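Local coordinates for protein mandelate racemase/muconate lactonizing enzyme (Polaromonas sp., PDB 2OG9) that probably catalyses racemisation of a hydroxy acid such as mandelate, as a TIM-barrel member of the enolase superfamily, at residues 341-346 and 372-377. Residues are numbered along the deposited sequence; the frame is centred on the assembly and turned at random.
Sequences EPLFNE and KAWTRE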
loop_
_atom_site.group_PDB
_atom_site.type_symbol
_atom_site.label_atom_id
_atom_site.label_comp_id
_atom_site.label_asym_id
_atom_site.label_seq_id
_atom_site.Cartn_x
_atom_site.Cartn_y
_atom_site.Cartn_z
ATOM N N GLU A 341 -14.705 -32.191 -33.050
ATOM C CA GLU A 341 -15.861 -33.045 -33.337
ATOM C C GLU A 341 -15.581 -34.476 -33.819
ATOM O O GLU A 341 -16.237 -35.410 -33.369
ATOM C CB GLU A 341 -16.798 -32.342 -34.328
ATOM C CG GLU A 341 -17.355 -31.029 -33.792
ATOM C CD GLU A 341 -18.417 -30.421 -34.692
ATOM O OE1 GLU A 341 -18.248 -30.463 -35.930
ATOM O OE2 GLU A 341 -19.413 -29.889 -34.158
ATOM N N PRO A 342 -14.612 -34.669 -34.733
ATOM C CA PRO A 342 -14.301 -36.016 -35.233
ATOM C C PRO A 342 -13.926 -37.035 -34.152
ATOM O O PRO A 342 -14.020 -38.241 -34.370
ATOM C CB PRO A 342 -13.134 -35.770 -36.191
ATOM C CG PRO A 342 -13.383 -34.399 -36.686
ATOM C CD PRO A 342 -13.798 -33.662 -35.433
ATOM N N LEU A 343 -13.500 -36.549 -32.993
ATOM C CA LEU A 343 -13.089 -37.424 -31.898
ATOM C C LEU A 343 -14.248 -38.031 -31.125
ATOM O O LEU A 343 -14.085 -39.053 -30.459
ATOM C CB LEU A 343 -12.220 -36.649 -30.902
ATOM C CG LEU A 343 -10.931 -35.974 -31.370
ATOM C CD1 LEU A 343 -10.384 -35.118 -30.233
ATOM C CD2 LEU A 343 -9.908 -37.021 -31.795
ATOM N N PHE A 344 -15.412 -37.395 -31.205
ATOM C CA PHE A 344 -16.579 -37.839 -30.458
ATOM C C PHE A 344 -17.796 -38.203 -31.305
ATOM O O PHE A 344 -17.899 -37.818 -32.465
ATOM C CB PHE A 344 -16.964 -36.746 -29.465
ATOM C CG PHE A 344 -15.791 -36.186 -28.710
ATOM C CD1 PHE A 344 -15.049 -36.997 -27.856
ATOM C CD2 PHE A 344 -15.407 -34.860 -28.880
ATOM C CE1 PHE A 344 -13.935 -36.496 -27.181
ATOM C CE2 PHE A 344 -14.293 -34.347 -28.209
ATOM C CZ PHE A 344 -13.555 -35.169 -27.358
ATOM N N ASN A 345 -18.718 -38.939 -30.694
ATOM C CA ASN A 345 -19.941 -39.368 -31.360
ATOM C C ASN A 345 -21.062 -38.376 -31.107
ATOM O O ASN A 345 -22.107 -38.444 -31.746
ATOM C CB ASN A 345 -20.364 -40.738 -30.838
ATOM C CG ASN A 345 -19.328 -41.801 -31.102
ATOM O OD1 ASN A 345 -18.957 -42.565 -30.205
ATOM N ND2 ASN A 345 -18.854 -41.862 -32.337
ATOM N N GLU A 346 -20.836 -37.449 -30.180
ATOM C CA GLU A 346 -21.839 -36.451 -29.818
ATOM C C GLU A 346 -21.527 -35.074 -30.402
ATOM O O GLU A 346 -20.405 -34.815 -30.825
ATOM C CB GLU A 346 -21.943 -36.348 -28.295
ATOM C CG GLU A 346 -22.310 -37.652 -27.578
ATOM C CD GLU A 346 -21.163 -38.644 -27.512
ATOM O OE1 GLU A 346 -20.002 -38.246 -27.748
ATOM O OE2 GLU A 346 -21.417 -39.829 -27.206
ATOM N N LYS A 372 -9.284 -44.542 -32.861
ATOM C CA LYS A 372 -8.390 -45.687 -32.967
ATOM C C LYS A 372 -7.341 -45.470 -34.056
ATOM O O LYS A 372 -6.146 -45.618 -33.817
ATOM C CB LYS A 372 -9.202 -46.956 -33.262
ATOM C CG LYS A 372 -8.382 -48.205 -33.586
ATOM C CD LYS A 372 -7.819 -48.906 -32.352
ATOM C CE LYS A 372 -6.649 -48.157 -31.736
ATOM N NZ LYS A 372 -6.031 -48.922 -30.613
ATOM N N ALA A 373 -7.794 -45.101 -35.249
ATOM C CA ALA A 373 -6.900 -44.879 -36.376
ATOM C C ALA A 373 -5.887 -43.753 -36.154
ATOM O O ALA A 373 -4.823 -43.737 -36.773
ATOM C CB ALA A 373 -7.714 -44.590 -37.624
ATOM N N TRP A 374 -6.213 -42.811 -35.278
ATOM C CA TRP A 374 -5.315 -41.688 -35.028
ATOM C C TRP A 374 -4.464 -41.842 -33.775
ATOM O O TRP A 374 -3.669 -40.959 -33.446
ATOM C CB TRP A 374 -6.109 -40.382 -34.940
ATOM C CG TRP A 374 -6.783 -39.972 -36.220
ATOM C CD1 TRP A 374 -6.358 -40.228 -37.496
ATOM C CD2 TRP A 374 -7.953 -39.156 -36.344
ATOM N NE1 TRP A 374 -7.190 -39.616 -38.404
ATOM C CE2 TRP A 374 -8.178 -38.952 -37.724
ATOM C CE3 TRP A 374 -8.833 -38.573 -35.421
ATOM C CZ2 TRP A 374 -9.248 -38.188 -38.205
ATOM C CZ3 TRP A 374 -9.898 -37.811 -35.902
ATOM C CH2 TRP A 374 -10.094 -37.628 -37.281
ATOM N N THR A 375 -4.624 -42.964 -33.084
ATOM C CA THR A 375 -3.869 -43.219 -31.865
ATOM C C THR A 375 -2.457 -43.716 -32.176
ATOM O O THR A 375 -2.281 -44.746 -32.828
ATOM C CB THR A 375 -4.599 -44.254 -30.996
ATOM O OG1 THR A 375 -5.920 -43.779 -30.712
ATOM C CG2 THR A 375 -3.859 -44.480 -29.688
ATOM N N ARG A 376 -1.454 -42.980 -31.707
ATOM C CA ARG A 376 -0.064 -43.354 -31.951
ATOM C C ARG A 376 0.579 -44.023 -30.745
ATOM O O ARG A 376 1.596 -44.705 -30.872
ATOM C CB ARG A 376 0.746 -42.123 -32.359
ATOM C CG ARG A 376 0.264 -41.499 -33.659
ATOM C CD ARG A 376 1.127 -40.322 -34.086
ATOM N NE ARG A 376 0.527 -39.612 -35.210
ATOM C CZ ARG A 376 0.973 -38.456 -35.690
ATOM N NH1 ARG A 376 2.033 -37.873 -35.145
ATOM N NH2 ARG A 376 0.349 -37.877 -36.707
ATOM N N GLU A 377 -0.021 -43.829 -29.576
ATOM C CA GLU A 377 0.487 -44.417 -28.344
ATOM C C GLU A 377 -0.667 -44.720 -27.406
ATOM O O GLU A 377 -1.680 -44.018 -27.407
ATOM C CB GLU A 377 1.441 -43.454 -27.624
ATOM C CG GLU A 377 2.761 -43.186 -28.322
ATOM C CD GLU A 377 3.753 -42.456 -27.421
ATOM O OE1 GLU A 377 3.592 -41.237 -27.191
ATOM O OE2 GLU A 377 4.697 -43.111 -26.935
#
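Trp374 meets Pro342 and Leu343 where, in this enolase-superfamily fold, the chain leaves the TIM-barrel domain and returns to the N-terminal antiparallel sheet. Lys372 lies within the short, weakly bonded helix 370-374 that precedes the return; its aliphatic chain carries NZ away to a salt bridge with Glu378, and Lys372 O accepts a hydrogen bond from Thr375 N at 3.1 Å, closing the turn. Trp374 makes the contact. Its CG stands anti to the carbonyl carbon (chi1 -65°), directing the six-membered side of the indole at the 3-10 turn 341-343. A large, flat side chain suits a place where backbones stay 9.4 Å apart between Leu343 CA and Trp374 CA. Both apolar partners meet the indole at its edge, near the ring plane: branched Leu343 brings CD2 to 4.1 Å from Trp374 CE3, while rigid, compact Pro342 sets CB 3.7 Å from Trp374 CH2. Cys23, Leu25 and Pro26 of strand 15-26 also touch the indole, and an alanine here would probably open a gap beside Pro342, leaving Pro342 CB and Leu343 CD2 without the indole edge they pack against. At Thr375 the chain becomes strand 375-382, outermost in this chain's four-stranded antiparallel sheet and paired with strand 15-26, and Arg376 NH2 reaches Glu46 OE1 in a salt bridge.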